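Local coordinates for protein phosphoserine aminotransferase (Bacillus circulans, PDB 2C0R) that catalyses the reversible, pyridoxal-phosphate-dependent transamination between phosphoserine and 2-oxoglutarate in serine biosynthesis, and acts likewise on phosphohydroxythreonine, at residues D177-P182 with E250-I255. The protein carries 1 engineered substitution. Residues are numbered along the deposited sequence; the frame is centred on the assembly and turned at random.
Sequences DILSRP and EVLKWI
Leu179 reaches from its loop to two residues one turn of helix apart, Leu252 and Ile255. Its CD1 meets Leu252 CD2 at 3.4 Å, methyl against methyl and tighter than a usual van der Waals contact. Ile255 CD1 comes in across Leu179 at about a right angle, 4.0 Å from Leu179 CB and 4.1 Å from Leu179 CD1. Leucine's forked end lets one methyl touch both partners; isoleucine's CG1-CD1 arm, with CG1 anti to the carbonyl carbon (chi1 -66°), spans from helix to loop.

Leu179 is carried out by a type II beta turn from Asp177 to Ser180, in which it takes the left-handed third position. Asp177 O is gripped twice, by Ser180 N at 3.0 Å and by Ser180 OG at 2.6 Å, the hydroxyl arriving in the carbonyl plane on a lone pair; serine is short enough to fold back this way. Arg181, just after the turn, pairs through NH1 with Asp177 OD2 in a 2.7 Å salt bridge.

This is second-shell packing near the cofactor site: the loop follows strand 170-173, which ends in the pyridoxal phosphate ligand Asp173, and Ile178 O accepts from Asn198 ND2, beside the cofactor-attachment residue Lys197. Leu58 of helix 45-61 and Leu261 of helix 260-280 also pack on Leu179, and Leu61 on Leu252 and Ile255, tying the loop to helix 242-257 and both neighbouring helices.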
ATOM      1  N   ASP A 177      -3.993  -1.436 -18.575  1.00 11.53           N
ATOM      2  CA  ASP A 177      -3.218  -1.544 -19.830  1.00 12.11           C
ATOM      3  C   ASP A 177      -1.961  -0.673 -19.811  1.00 11.33           C
ATOM      4  O   ASP A 177      -1.252  -0.560 -20.814  1.00 11.95           O
ATOM      5  CB  ASP A 177      -4.044  -1.283 -21.079  1.00 11.52           C
ATOM      6  CG  ASP A 177      -4.404   0.173 -21.346  1.00 12.87           C
ATOM      7  OD1 ASP A 177      -3.998   1.063 -20.593  1.00 13.55           O
ATOM      8  OD2 ASP A 177      -5.114   0.377 -22.355  1.00 13.78           O
ATOM      9  N   ILE A 178      -1.583  -0.055 -18.673  1.00 12.89           N
ATOM     10  CA  ILE A 178      -0.403   0.802 -18.714  1.00 12.05           C
ATOM     11  C   ILE A 178       0.833   0.006 -19.036  1.00 11.66           C
ATOM     12  O   ILE A 178       1.066  -1.101 -18.515  1.00 12.26           O
ATOM     13  CB  ILE A 178      -0.241   1.556 -17.375  1.00 12.13           C
ATOM     14  CG1 ILE A 178       0.644   2.797 -17.592  1.00 16.10           C
ATOM     15  CG2 ILE A 178       0.275   0.630 -16.298  1.00 15.08           C
ATOM     16  CD1 ILE A 178       0.714   3.694 -16.375  1.00 14.84           C
ATOM     17  N   LEU A 179       1.671   0.556 -19.887  1.00 11.99           N
ATOM     18  CA  LEU A 179       2.893  -0.086 -20.396  1.00 12.40           C
ATOM     19  C   LEU A 179       2.618  -1.427 -21.084  1.00 10.79           C
ATOM     20  O   LEU A 179       3.474  -2.296 -21.108  1.00 12.12           O
ATOM     21  CB  LEU A 179       3.959  -0.244 -19.293  1.00 11.76           C
ATOM     22  CG  LEU A 179       4.252   0.988 -18.465  1.00 13.31           C
ATOM     23  CD1 LEU A 179       5.455   0.688 -17.543  1.00 16.16           C
ATOM     24  CD2 LEU A 179       4.543   2.235 -19.304  1.00 14.90           C
ATOM     25  N   SER A 180       1.444  -1.500 -21.726  1.00 11.74           N
ATOM     26  CA  SER A 180       1.166  -2.599 -22.654  1.00 10.74           C
ATOM     27  C   SER A 180       1.389  -2.155 -24.093  1.00 11.77           C
ATOM     28  O   SER A 180       1.396  -3.002 -25.003  1.00 14.14           O
ATOM     29  CB  SER A 180      -0.272  -3.083 -22.531  1.00 13.16           C
ATOM     30  OG  SER A 180      -1.197  -2.098 -22.907  1.00 12.83           O
ATOM     31  N   ARG A 181       1.567  -0.857 -24.292  1.00 12.74           N
ATOM     32  CA  ARG A 181       1.570  -0.324 -25.643  1.00 15.56           C
ATOM     33  C   ARG A 181       2.181   1.068 -25.606  1.00 15.40           C
ATOM     34  O   ARG A 181       2.029   1.741 -24.592  1.00 14.69           O
ATOM     35  CB  ARG A 181       0.151  -0.257 -26.247  1.00 18.67           C
ATOM     36  CG  ARG A 181      -0.904   0.401 -25.386  1.00 23.91           C
ATOM     37  CD  ARG A 181      -2.051   1.097 -26.111  1.00 31.64           C
ATOM     38  NE  ARG A 181      -3.032   1.505 -25.084  1.00 36.30           N
ATOM     39  CZ  ARG A 181      -4.321   1.687 -25.379  1.00 32.72           C
ATOM     40  NH1 ARG A 181      -5.212   2.045 -24.447  1.00 18.15           N
ATOM     41  NH2 ARG A 181      -4.713   1.508 -26.654  1.00 42.34           N
ATOM     42  N   PRO A 182       2.828   1.496 -26.662  1.00 13.80           N
ATOM     43  CA  PRO A 182       3.286   2.888 -26.713  1.00 15.00           C
ATOM     44  C   PRO A 182       2.068   3.799 -26.678  1.00 15.59           C
ATOM     45  O   PRO A 182       0.983   3.537 -27.181  1.00 15.33           O
ATOM     46  CB  PRO A 182       3.961   3.010 -28.076  1.00 17.24           C
ATOM     47  CG  PRO A 182       4.263   1.601 -28.483  1.00 18.28           C
ATOM     48  CD  PRO A 182       3.169   0.740 -27.884  1.00 16.81           C
ATOM     49  N   GLU A 250      11.742  -4.118 -10.974  1.00 11.89           N
ATOM     50  CA  GLU A 250      12.109  -5.374 -11.661  1.00 11.62           C
ATOM     51  C   GLU A 250      11.232  -5.621 -12.857  1.00 12.05           C
ATOM     52  O   GLU A 250      11.695  -6.106 -13.911  1.00 13.44           O
ATOM     53  CB  GLU A 250      12.016  -6.518 -10.642  1.00 13.45           C
ATOM     54  CG  GLU A 250      13.101  -6.469  -9.573  1.00 12.76           C
ATOM     55  CD  GLU A 250      14.513  -6.359 -10.137  1.00 14.05           C
ATOM     56  OE1 GLU A 250      15.245  -5.447  -9.705  1.00 16.84           O
ATOM     57  OE2 GLU A 250      14.878  -7.162 -11.026  1.00 17.46           O
ATOM     58  N   VAL A 251       9.950  -5.322 -12.761  1.00 11.76           N
ATOM     59  CA  VAL A 251       9.083  -5.538 -13.918  1.00 11.29           C
ATOM     60  C   VAL A 251       9.433  -4.609 -15.056  1.00 11.01           C
ATOM     61  O   VAL A 251       9.424  -4.993 -16.237  1.00 11.28           O
ATOM     62  CB  VAL A 251       7.593  -5.401 -13.540  1.00 11.82           C
ATOM     63  CG1 VAL A 251       6.742  -5.387 -14.801  1.00 14.97           C
ATOM     64  CG2 VAL A 251       7.135  -6.525 -12.615  1.00 13.36           C
ATOM     65  N   LEU A 252       9.799  -3.379 -14.748  1.00 11.52           N
ATOM     66  CA  LEU A 252      10.186  -2.437 -15.794  1.00 11.17           C
ATOM     67  C   LEU A 252      11.447  -2.904 -16.510  1.00 11.48           C
ATOM     68  O   LEU A 252      11.563  -2.769 -17.734  1.00 12.87           O
ATOM     69  CB  LEU A 252      10.392  -1.011 -15.250  1.00 11.74           C
ATOM     70  CG  LEU A 252       9.163  -0.405 -14.543  1.00 11.67           C
ATOM     71  CD1 LEU A 252       9.591   0.928 -13.972  1.00 12.62           C
ATOM     72  CD2 LEU A 252       7.990  -0.257 -15.492  1.00 13.99           C
ATOM     73  N   LYS A 253      12.395  -3.440 -15.746  1.00 11.78           N
ATOM     74  CA  LYS A 253      13.562  -4.047 -16.403  1.00 13.48           C
ATOM     75  C   LYS A 253      13.146  -5.134 -17.381  1.00 12.56           C
ATOM     76  O   LYS A 253      13.642  -5.226 -18.481  1.00 13.84           O
ATOM     77  CB  LYS A 253      14.480  -4.630 -15.337  1.00 14.79           C
ATOM     78  CG  LYS A 253      15.303  -3.623 -14.542  1.00 15.41           C
ATOM     79  CD  LYS A 253      15.940  -4.351 -13.344  1.00 17.86           C
ATOM     80  CE  LYS A 253      16.638  -3.319 -12.424  1.00 22.86           C
ATOM     81  NZ  LYS A 253      17.225  -4.029 -11.249  1.00 21.72           N
ATOM     82  N   TRP A 254      12.211  -5.985 -16.942  1.00 11.93           N
ATOM     83  CA  TRP A 254      11.765  -7.080 -17.835  1.00 11.53           C
ATOM     84  C   TRP A 254      11.080  -6.517 -19.069  1.00 11.93           C
ATOM     85  O   TRP A 254      11.279  -7.026 -20.166  1.00 12.83           O
ATOM     86  CB  TRP A 254      10.873  -7.990 -16.993  1.00 12.94           C
ATOM     87  CG  TRP A 254      10.157  -9.064 -17.755  1.00 12.32           C
ATOM     88  CD1 TRP A 254      10.634 -10.346 -18.008  1.00 15.61           C
ATOM     89  CD2 TRP A 254       8.860  -9.010 -18.378  1.00 12.83           C
ATOM     90  NE1 TRP A 254       9.706 -11.062 -18.732  1.00 14.79           N
ATOM     91  CE2 TRP A 254       8.624 -10.264 -18.969  1.00 15.81           C
ATOM     92  CE3 TRP A 254       7.883  -8.016 -18.487  1.00 13.18           C
ATOM     93  CZ2 TRP A 254       7.441 -10.536 -19.658  1.00 15.26           C
ATOM     94  CZ3 TRP A 254       6.711  -8.281 -19.165  1.00 14.86           C
ATOM     95  CH2 TRP A 254       6.499  -9.540 -19.748  1.00 17.59           C
ATOM     96  N   ILE A 255      10.282  -5.449 -18.926  1.00 11.92           N
ATOM     97  CA  ILE A 255       9.631  -4.908 -20.142  1.00 13.31           C
ATOM     98  C   ILE A 255      10.692  -4.447 -21.115  1.00 12.22           C
ATOM     99  O   ILE A 255      10.592  -4.659 -22.336  1.00 12.44           O
ATOM    100  CB  ILE A 255       8.672  -3.757 -19.761  1.00 13.01           C
ATOM    101  CG1 ILE A 255       7.484  -4.223 -18.942  1.00 12.85           C
ATOM    102  CG2 ILE A 255       8.167  -3.057 -21.041  1.00 13.24           C
ATOM    103  CD1 ILE A 255       6.556  -3.139 -18.391  1.00 12.36           C
TER